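Local coordinates for cycloserine biosynthesis protein DcsG (Streptomyces lavendulae, PDB 6JIL) that uses ATP and magnesium to cyclise O-ureido-D-serine to the antibiotic D-cycloserine, releasing ammonium, carbon dioxide, ADP and phosphate, at residues A[92-97]-A[267-272]; A[101-106]-A[234-239]. One frame throughout, in Å; residues are numbered along the deposited sequence.

Contact 1: residues A[92-97]-A[267-272]. With MG (magnesium ion), chain I; MG (magnesium ion), chain H; ADP (adenosine-5'-diphosphate), chain G.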
ATOM      1  N   LYS A  92      -1.200  -7.997  -0.476  1.00 19.50           N
ATOM      2  CA  LYS A  92      -2.613  -7.646  -0.432  1.00 18.86           C
ATOM      3  C   LYS A  92      -3.544  -8.704   0.144  1.00 18.91           C
ATOM      4  O   LYS A  92      -4.752  -8.488   0.241  1.00 17.09           O
ATOM      5  CB  LYS A  92      -3.090  -7.216  -1.819  1.00 20.38           C
ATOM      6  CG  LYS A  92      -2.631  -5.809  -2.204  1.00 20.51           C
ATOM      7  CD  LYS A  92      -3.086  -5.443  -3.613  1.00 22.15           C
ATOM      8  CE  LYS A  92      -2.801  -3.982  -3.934  1.00 19.39           C
ATOM      9  NZ  LYS A  92      -1.358  -3.652  -3.782  1.00 15.11           N
ATOM     10  N   ARG A  93      -2.987  -9.844   0.533  1.00 16.83           N
ATOM     11  CA  ARG A  93      -3.796 -10.885   1.142  1.00 19.39           C
ATOM     12  C   ARG A  93      -4.288 -10.387   2.505  1.00 18.79           C
ATOM     13  O   ARG A  93      -5.133 -11.020   3.139  1.00 19.21           O
ATOM     14  CB  ARG A  93      -2.984 -12.171   1.294  1.00 20.38           C
ATOM     15  CG  ARG A  93      -2.846 -12.932  -0.012  1.00 25.52           C
ATOM     16  CD  ARG A  93      -1.586 -13.755  -0.049  1.00 28.25           C
ATOM     17  NE  ARG A  93      -1.544 -14.756   1.007  1.00 31.63           N
ATOM     18  CZ  ARG A  93      -0.437 -15.389   1.376  1.00 33.34           C
ATOM     19  NH1 ARG A  93       0.710 -15.112   0.766  1.00 33.97           N
ATOM     20  NH2 ARG A  93      -0.473 -16.287   2.353  1.00 34.01           N
ATOM     21  N   TYR A  94      -3.773  -9.242   2.947  1.00 17.57           N
ATOM     22  CA  TYR A  94      -4.208  -8.681   4.221  1.00 16.99           C
ATOM     23  C   TYR A  94      -5.681  -8.258   4.127  1.00 15.39           C
ATOM     24  O   TYR A  94      -6.341  -8.044   5.144  1.00 18.08           O
ATOM     25  CB  TYR A  94      -3.314  -7.489   4.633  1.00 15.31           C
ATOM     26  CG  TYR A  94      -3.256  -6.358   3.621  1.00 18.65           C
ATOM     27  CD1 TYR A  94      -4.398  -5.614   3.306  1.00 17.90           C
ATOM     28  CD2 TYR A  94      -2.082  -6.077   2.927  1.00 17.33           C
ATOM     29  CE1 TYR A  94      -4.371  -4.634   2.322  1.00 19.93           C
ATOM     30  CE2 TYR A  94      -2.045  -5.095   1.937  1.00 17.65           C
ATOM     31  CZ  TYR A  94      -3.192  -4.383   1.635  1.00 18.33           C
ATOM     32  OH  TYR A  94      -3.186  -3.458   0.617  1.00 18.42           O
ATOM     33  N   LEU A  95      -6.203  -8.141   2.909  1.00 14.83           N
ATOM     34  CA  LEU A  95      -7.607  -7.753   2.732  1.00 16.37           C
ATOM     35  C   LEU A  95      -8.570  -8.783   3.326  1.00 17.21           C
ATOM     36  O   LEU A  95      -9.692  -8.443   3.691  1.00 17.02           O
ATOM     37  CB  LEU A  95      -7.945  -7.551   1.249  1.00 15.24           C
ATOM     38  CG  LEU A  95      -7.346  -6.334   0.536  1.00 16.01           C
ATOM     39  CD1 LEU A  95      -7.668  -6.433  -0.933  1.00 17.29           C
ATOM     40  CD2 LEU A  95      -7.895  -5.035   1.121  1.00 13.99           C
ATOM     41  N   ALA A  96      -8.138 -10.038   3.418  1.00 19.13           N
ATOM     42  CA  ALA A  96      -8.990 -11.082   3.987  1.00 21.20           C
ATOM     43  C   ALA A  96      -8.981 -10.981   5.507  1.00 22.23           C
ATOM     44  O   ALA A  96      -9.978 -11.283   6.165  1.00 23.77           O
ATOM     45  CB  ALA A  96      -8.517 -12.458   3.543  1.00 21.32           C
ATOM     46  N   ASP A  97      -7.851 -10.559   6.066  1.00 22.45           N
ATOM     47  CA  ASP A  97      -7.740 -10.396   7.506  1.00 22.52           C
ATOM     48  C   ASP A  97      -8.610  -9.207   7.900  1.00 23.13           C
ATOM     49  O   ASP A  97      -9.268  -9.222   8.944  1.00 24.82           O
ATOM     50  CB  ASP A  97      -6.284 -10.146   7.907  1.00 23.59           C
ATOM     51  CG  ASP A  97      -5.399 -11.369   7.692  1.00 24.60           C
ATOM     52  OD1 ASP A  97      -4.354 -11.248   7.015  1.00 24.29           O
ATOM     53  OD2 ASP A  97      -5.745 -12.452   8.209  1.00 25.21           O
ATOM     54  N   VAL A 267     -12.406  -0.544   1.724  1.00 23.46           N
ATOM     55  CA  VAL A 267     -10.978  -0.533   1.492  1.00 21.74           C
ATOM     56  C   VAL A 267     -10.609  -1.117   0.135  1.00 22.10           C
ATOM     57  O   VAL A 267     -11.098  -2.178  -0.247  1.00 23.34           O
ATOM     58  CB  VAL A 267     -10.248  -1.324   2.592  1.00 22.32           C
ATOM     59  CG1 VAL A 267      -8.752  -1.330   2.327  1.00 19.67           C
ATOM     60  CG2 VAL A 267     -10.552  -0.713   3.954  1.00 20.73           C
ATOM     61  N   LEU A 268      -9.755  -0.397  -0.591  1.00 20.45           N
ATOM     62  CA  LEU A 268      -9.260  -0.810  -1.901  1.00 17.24           C
ATOM     63  C   LEU A 268      -7.949  -1.501  -1.565  1.00 17.56           C
ATOM     64  O   LEU A 268      -7.729  -2.657  -1.906  1.00 17.97           O
ATOM     65  CB  LEU A 268      -8.963   0.416  -2.764  1.00 17.70           C
ATOM     66  CG  LEU A 268      -8.667   0.310  -4.267  1.00 15.82           C
ATOM     67  CD1 LEU A 268      -7.883   1.552  -4.679  1.00 15.66           C
ATOM     68  CD2 LEU A 268      -7.890  -0.931  -4.606  1.00 12.93           C
ATOM     69  N   GLU A 269      -7.072  -0.754  -0.902  1.00 17.71           N
ATOM     70  CA  GLU A 269      -5.783  -1.261  -0.469  1.00 18.16           C
ATOM     71  C   GLU A 269      -5.328  -0.410   0.709  1.00 18.76           C
ATOM     72  O   GLU A 269      -5.863   0.674   0.953  1.00 18.13           O
ATOM     73  CB  GLU A 269      -4.748  -1.208  -1.597  1.00 18.71           C
ATOM     74  CG  GLU A 269      -4.180   0.167  -1.898  1.00 18.31           C
ATOM     75  CD  GLU A 269      -2.771   0.085  -2.457  1.00 18.53           C
ATOM     76  OE1 GLU A 269      -1.940  -0.612  -1.841  1.00 17.80           O
ATOM     77  OE2 GLU A 269      -2.492   0.715  -3.496  1.00 17.95           O
HETATM   78  N   MSE A 270      -4.339  -0.910   1.436  1.00 19.70           N
HETATM   79  CA  MSE A 270      -3.817  -0.226   2.609  1.00 21.23           C
HETATM   80  C   MSE A 270      -2.304  -0.393   2.648  1.00 20.74           C
HETATM   81  O   MSE A 270      -1.797  -1.486   2.418  1.00 21.82           O
HETATM   82  CB  MSE A 270      -4.464  -0.827   3.857  1.00 23.21           C
HETATM   83  CG  MSE A 270      -3.765  -0.535   5.160  1.00 28.82           C
HETATM   84 SE   MSE A 270      -4.649  -1.428   6.651  1.00 35.77          SE
HETATM   85  CE  MSE A 270      -5.172   0.134   7.644  1.00 34.60           C
ATOM     86  N   GLU A 271      -1.586   0.693   2.920  1.00 20.63           N
ATOM     87  CA  GLU A 271      -0.122   0.653   2.979  1.00 20.84           C
ATOM     88  C   GLU A 271       0.423   1.064   4.342  1.00 19.31           C
ATOM     89  O   GLU A 271       0.286   2.215   4.770  1.00 18.35           O
ATOM     90  CB  GLU A 271       0.469   1.532   1.872  1.00 20.34           C
ATOM     91  CG  GLU A 271       0.386   0.878   0.500  1.00 22.73           C
ATOM     92  CD  GLU A 271       0.748   1.819  -0.625  1.00 22.79           C
ATOM     93  OE1 GLU A 271       1.774   2.521  -0.524  1.00 24.56           O
ATOM     94  OE2 GLU A 271       0.006   1.855  -1.618  1.00 23.09           O
ATOM     95  N   LEU A 272       1.067   0.112   5.007  1.00 18.02           N
ATOM     96  CA  LEU A 272       1.607   0.338   6.337  1.00 19.41           C
ATOM     97  C   LEU A 272       3.119   0.248   6.435  1.00 20.38           C
ATOM     98  O   LEU A 272       3.709   0.691   7.423  1.00 21.98           O
ATOM     99  CB  LEU A 272       0.984  -0.671   7.295  1.00 18.02           C
ATOM    100  CG  LEU A 272      -0.529  -0.783   7.119  1.00 16.32           C
ATOM    101  CD1 LEU A 272      -1.071  -1.830   8.059  1.00 15.97           C
ATOM    102  CD2 LEU A 272      -1.176   0.575   7.371  1.00 16.05           C
TER
HETATM  103 MG    MG I 405      -0.286   0.310  -3.185  1.00 20.36          MG
HETATM  104 MG    MG H 404      -3.218   2.291  -4.921  1.00 22.32          MG
HETATM  105  PB  ADP G 403      -1.500  -0.710  -6.275  1.00 15.07           P
HETATM  106  O1B ADP G 403      -1.926   0.846  -6.267  1.00 15.55           O
HETATM  107  O2B ADP G 403      -0.832  -1.069  -4.951  1.00 16.24           O
HETATM  108  O3B ADP G 403      -0.505  -0.943  -7.433  1.00 14.51           O
HETATM  109  PA  ADP G 403      -4.237  -0.955  -6.392  1.00 15.40           P
HETATM  110  O1A ADP G 403      -5.156  -1.808  -5.639  1.00 18.23           O
HETATM  111  O2A ADP G 403      -4.162   0.450  -5.653  1.00 18.51           O
HETATM  112  O3A ADP G 403      -2.787  -1.702  -6.464  1.00 18.34           O
HETATM  113  O5' ADP G 403      -4.801  -0.811  -7.891  1.00 19.41           O
HETATM  114  C5' ADP G 403      -4.163   0.289  -8.540  1.00 15.69           C
HETATM  115  C4' ADP G 403      -5.240   1.153  -9.209  1.00 17.85           C
HETATM  116  O4' ADP G 403      -6.082   0.332 -10.049  1.00 18.45           O
HETATM  117  C3' ADP G 403      -6.142   1.809  -8.171  1.00 17.94           C
HETATM  118  O3' ADP G 403      -5.640   3.075  -7.760  1.00 20.88           O
HETATM  119  C2' ADP G 403      -7.489   1.900  -8.892  1.00 19.64           C
HETATM  120  O2' ADP G 403      -7.616   3.121  -9.627  1.00 21.76           O
HETATM  121  C1' ADP G 403      -7.487   0.656  -9.810  1.00 19.75           C
HETATM  122  N9  ADP G 403      -8.209  -0.487  -9.184  1.00 19.96           N
HETATM  123  C8  ADP G 403      -7.655  -1.623  -8.644  1.00 19.04           C
HETATM  124  N7  ADP G 403      -8.583  -2.437  -8.236  1.00 16.25           N
HETATM  125  C5  ADP G 403      -9.793  -1.892  -8.477  1.00 17.79           C
HETATM  126  C6  ADP G 403     -11.126  -2.383  -8.456  1.00 17.65           C
HETATM  127  N6  ADP G 403     -11.415  -3.624  -7.905  1.00 15.38           N
HETATM  128  N1  ADP G 403     -12.102  -1.630  -8.998  1.00 17.83           N
HETATM  129  C2  ADP G 403     -11.848  -0.444  -9.554  1.00 18.87           C
HETATM  130  N3  ADP G 403     -10.615   0.054  -9.604  1.00 18.46           N
HETATM  131  C4  ADP G 403      -9.571  -0.621  -9.088  1.00 17.97           C
HETATM  132  O   HOH W   1      -1.012  -2.817  -0.668  1.00 27.16           O
HETATM  133  O   HOH W   2      -3.122   3.365  -7.102  1.00 33.05           O
HETATM  134  O   HOH W   3      -4.754   3.426  -3.597  1.00 24.17           O
HETATM  135  O   HOH W   4       1.195  -1.409  -2.830  1.00 13.47           O
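E269 meets Y94 at the root of its side chain, where CB lies 3.5 Å from the phenol OH. The same OH accepts M270 N-H at 2.9 Å in an almost straight line (179°), which ties segment 92-97 to the strand. Beyond CB, CG of E269 comes within 3.8 Å of ADP O2A; the turn at chi1 (76°) and the extended chain after it put the carboxylate at the metals. There it ends in the two-magnesium site of the ATP-grasp fold: OE1 and OE2 bind one magnesium ion as a chelating pair, and OE2 bridges to the second ion at 2.2 Å. E271 OE2 joins the first ion at 2.2 Å; its OE1 pairs with R254. A water in the plane of the Y94 ring, at its edge, ties OH to E269 OE1 and K92 NZ. K92 is stretched until the last bend (chi4 57°), which brings NZ to ADP O2B at 2.9 Å, on the beta phosphate. That oxygen also binds the first magnesium, so ammonium and metal probably share its charge. Further along the helix, the L95 side chain lies slantwise over V267, CD2 of L95 meeting CG1 of V267 at 4.0 Å.

Contact 2: residues A[101-106]-A[234-239]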
ATOM      1  N   HIS A 101     -12.235  -8.953  10.355  1.00 24.49           N
ATOM      2  CA  HIS A 101     -12.398  -8.039  11.481  1.00 23.61           C
ATOM      3  C   HIS A 101     -13.571  -7.089  11.272  1.00 23.97           C
ATOM      4  O   HIS A 101     -13.693  -6.085  11.970  1.00 26.56           O
ATOM      5  CB  HIS A 101     -11.130  -7.211  11.709  1.00 23.57           C
ATOM      6  CG  HIS A 101     -10.047  -7.944  12.437  1.00 25.36           C
ATOM      7  ND1 HIS A 101      -9.378  -9.018  11.893  1.00 27.42           N
ATOM      8  CD2 HIS A 101      -9.531  -7.769  13.677  1.00 24.57           C
ATOM      9  CE1 HIS A 101      -8.497  -9.474  12.765  1.00 25.56           C
ATOM     10  NE2 HIS A 101      -8.571  -8.734  13.855  1.00 26.58           N
ATOM     11  N   GLY A 102     -14.426  -7.389  10.305  1.00 21.90           N
ATOM     12  CA  GLY A 102     -15.569  -6.524  10.077  1.00 21.34           C
ATOM     13  C   GLY A 102     -15.306  -5.301   9.219  1.00 21.29           C
ATOM     14  O   GLY A 102     -16.216  -4.518   8.969  1.00 19.02           O
ATOM     15  N   VAL A 103     -14.065  -5.129   8.769  1.00 22.77           N
ATOM     16  CA  VAL A 103     -13.718  -3.991   7.913  1.00 22.91           C
ATOM     17  C   VAL A 103     -14.213  -4.255   6.494  1.00 22.61           C
ATOM     18  O   VAL A 103     -13.870  -5.271   5.889  1.00 24.83           O
ATOM     19  CB  VAL A 103     -12.193  -3.770   7.836  1.00 22.68           C
ATOM     20  CG1 VAL A 103     -11.882  -2.604   6.891  1.00 21.69           C
ATOM     21  CG2 VAL A 103     -11.633  -3.502   9.220  1.00 22.21           C
ATOM     22  N   PRO A 104     -15.026  -3.339   5.946  1.00 20.80           N
ATOM     23  CA  PRO A 104     -15.560  -3.485   4.588  1.00 19.65           C
ATOM     24  C   PRO A 104     -14.479  -3.383   3.516  1.00 17.63           C
ATOM     25  O   PRO A 104     -13.785  -2.381   3.421  1.00 17.28           O
ATOM     26  CB  PRO A 104     -16.575  -2.346   4.494  1.00 20.90           C
ATOM     27  CG  PRO A 104     -15.966  -1.298   5.365  1.00 20.21           C
ATOM     28  CD  PRO A 104     -15.500  -2.090   6.564  1.00 18.97           C
ATOM     29  N   VAL A 105     -14.337  -4.427   2.713  1.00 17.59           N
ATOM     30  CA  VAL A 105     -13.335  -4.430   1.659  1.00 18.91           C
ATOM     31  C   VAL A 105     -13.944  -4.819   0.321  1.00 18.24           C
ATOM     32  O   VAL A 105     -15.048  -5.347   0.257  1.00 20.00           O
ATOM     33  CB  VAL A 105     -12.187  -5.419   1.971  1.00 18.19           C
ATOM     34  CG1 VAL A 105     -11.588  -5.110   3.317  1.00 20.54           C
ATOM     35  CG2 VAL A 105     -12.704  -6.841   1.945  1.00 21.66           C
ATOM     36  N   ILE A 106     -13.211  -4.550  -0.750  1.00 18.58           N
ATOM     37  CA  ILE A 106     -13.667  -4.897  -2.081  1.00 16.94           C
ATOM     38  C   ILE A 106     -13.677  -6.414  -2.154  1.00 17.49           C
ATOM     39  O   ILE A 106     -12.708  -7.057  -1.750  1.00 18.92           O
ATOM     40  CB  ILE A 106     -12.699  -4.364  -3.167  1.00 16.81           C
ATOM     41  CG1 ILE A 106     -12.789  -2.834  -3.247  1.00 16.07           C
ATOM     42  CG2 ILE A 106     -13.020  -5.009  -4.514  1.00 14.53           C
ATOM     43  CD1 ILE A 106     -11.853  -2.209  -4.282  1.00 15.42           C
ATOM     44  N   ALA A 234      -9.938   4.044  10.064  1.00 15.83           N
ATOM     45  CA  ALA A 234      -9.503   3.793  11.438  1.00 15.25           C
ATOM     46  C   ALA A 234      -9.790   2.367  11.879  1.00 16.22           C
ATOM     47  O   ALA A 234      -9.086   1.831  12.736  1.00 18.64           O
ATOM     48  CB  ALA A 234     -10.179   4.773  12.397  1.00 14.28           C
ATOM     49  N   ALA A 235     -10.830   1.759  11.312  1.00 16.12           N
ATOM     50  CA  ALA A 235     -11.171   0.376  11.657  1.00 16.25           C
ATOM     51  C   ALA A 235     -10.140  -0.543  11.026  1.00 15.71           C
ATOM     52  O   ALA A 235      -9.697  -1.509  11.645  1.00 15.77           O
ATOM     53  CB  ALA A 235     -12.558   0.021  11.148  1.00 15.36           C
ATOM     54  N   ALA A 236      -9.764  -0.229   9.788  1.00 14.61           N
ATOM     55  CA  ALA A 236      -8.778  -1.013   9.070  1.00 16.33           C
ATOM     56  C   ALA A 236      -7.456  -1.013   9.840  1.00 18.42           C
ATOM     57  O   ALA A 236      -6.794  -2.043   9.950  1.00 20.50           O
ATOM     58  CB  ALA A 236      -8.575  -0.440   7.676  1.00 14.55           C
ATOM     59  N   LEU A 237      -7.078   0.148  10.372  1.00 19.54           N
ATOM     60  CA  LEU A 237      -5.839   0.278  11.132  1.00 20.33           C
ATOM     61  C   LEU A 237      -5.925  -0.488  12.449  1.00 21.54           C
ATOM     62  O   LEU A 237      -4.983  -1.184  12.838  1.00 21.20           O
ATOM     63  CB  LEU A 237      -5.536   1.759  11.405  1.00 18.88           C
ATOM     64  CG  LEU A 237      -5.114   2.600  10.190  1.00 20.81           C
ATOM     65  CD1 LEU A 237      -5.053   4.073  10.543  1.00 17.63           C
ATOM     66  CD2 LEU A 237      -3.754   2.121   9.700  1.00 21.86           C
ATOM     67  N   ALA A 238      -7.056  -0.363  13.138  1.00 21.09           N
ATOM     68  CA  ALA A 238      -7.228  -1.059  14.404  1.00 21.39           C
ATOM     69  C   ALA A 238      -7.200  -2.571  14.165  1.00 21.36           C
ATOM     70  O   ALA A 238      -6.645  -3.323  14.963  1.00 22.29           O
ATOM     71  CB  ALA A 238      -8.537  -0.639  15.064  1.00 19.57           C
ATOM     72  N   ALA A 239      -7.788  -3.012  13.058  1.00 21.13           N
ATOM     73  CA  ALA A 239      -7.812  -4.432  12.729  1.00 21.31           C
ATOM     74  C   ALA A 239      -6.389  -4.928  12.507  1.00 21.92           C
ATOM     75  O   ALA A 239      -6.053  -6.064  12.857  1.00 20.73           O
ATOM     76  CB  ALA A 239      -8.649  -4.670  11.479  1.00 21.58           C
TER
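The carbonyl oxygen of A235 receives the helical hydrogen bond from A239 N at 2.8 Å, while V103 CG2 rests against it at 3.7 Å. This methyl of V103 also lies 3.9 Å from A239 CB and near the CB of A235, so one branch of the valine fits against residues one turn apart on helix 227-244. The other branch, CG1, stands anti to the backbone N (chi1 178°) and reaches A236 CB at 4.0 Å. Because the helix offers only methyl side chains here, the loop approaches its backbone closely: V103 and A236 have their CA atoms 5.9 Å apart. No hydrogen bond joins the two segments.

H101 lies beside V103 on A239. Its CB touches A239 CB at 3.6 Å, so that H101 CB and V103 CG2 both rest on the A239 methyl, from neighbouring directions, and its imidazole passes beneath A239 O. That oxygen stands 3.8 Å above one ring face, shifted toward the rim, a van der Waals approach to the ring. ND1 of H101 is hydrogen-bonded to D97 O, in the helix that precedes it. L98 packs on both V103 and A239 and so joins the apolar cluster.

Between the two touching residues, G102 has a positive phi (83°), and the backbone N atoms of V103 and G102 point back to L98 O and A99 O. The arrangement is a Schellman motif with G102 at C-prime, ending helix 94-100 and turning the chain along the alanine face of a neighbouring helix in the ATP-grasp region.

How the contacts relate
Contact 2 is nested in sequence inside the loop closed by contact 1, and their centres lie 9 Å apart. Helix 94-100 runs from the first to the second. Strand 265-271 takes part in contact 1 and is joined to the loop of contact 2: V267 N to P104 O (2.9 Å) and V267 O to I106 N (3.2 Å) are probable backbone hydrogen bonds. M270, a selenomethionine, also packs on A236 and L237 of helix 227-244. Contact 1 holds phosphate and magnesium ligands directly. Contact 2 lies further out, the side chain of A236 being about 14 Å from ADP, although I106 at the end of its loop touches the nucleotide.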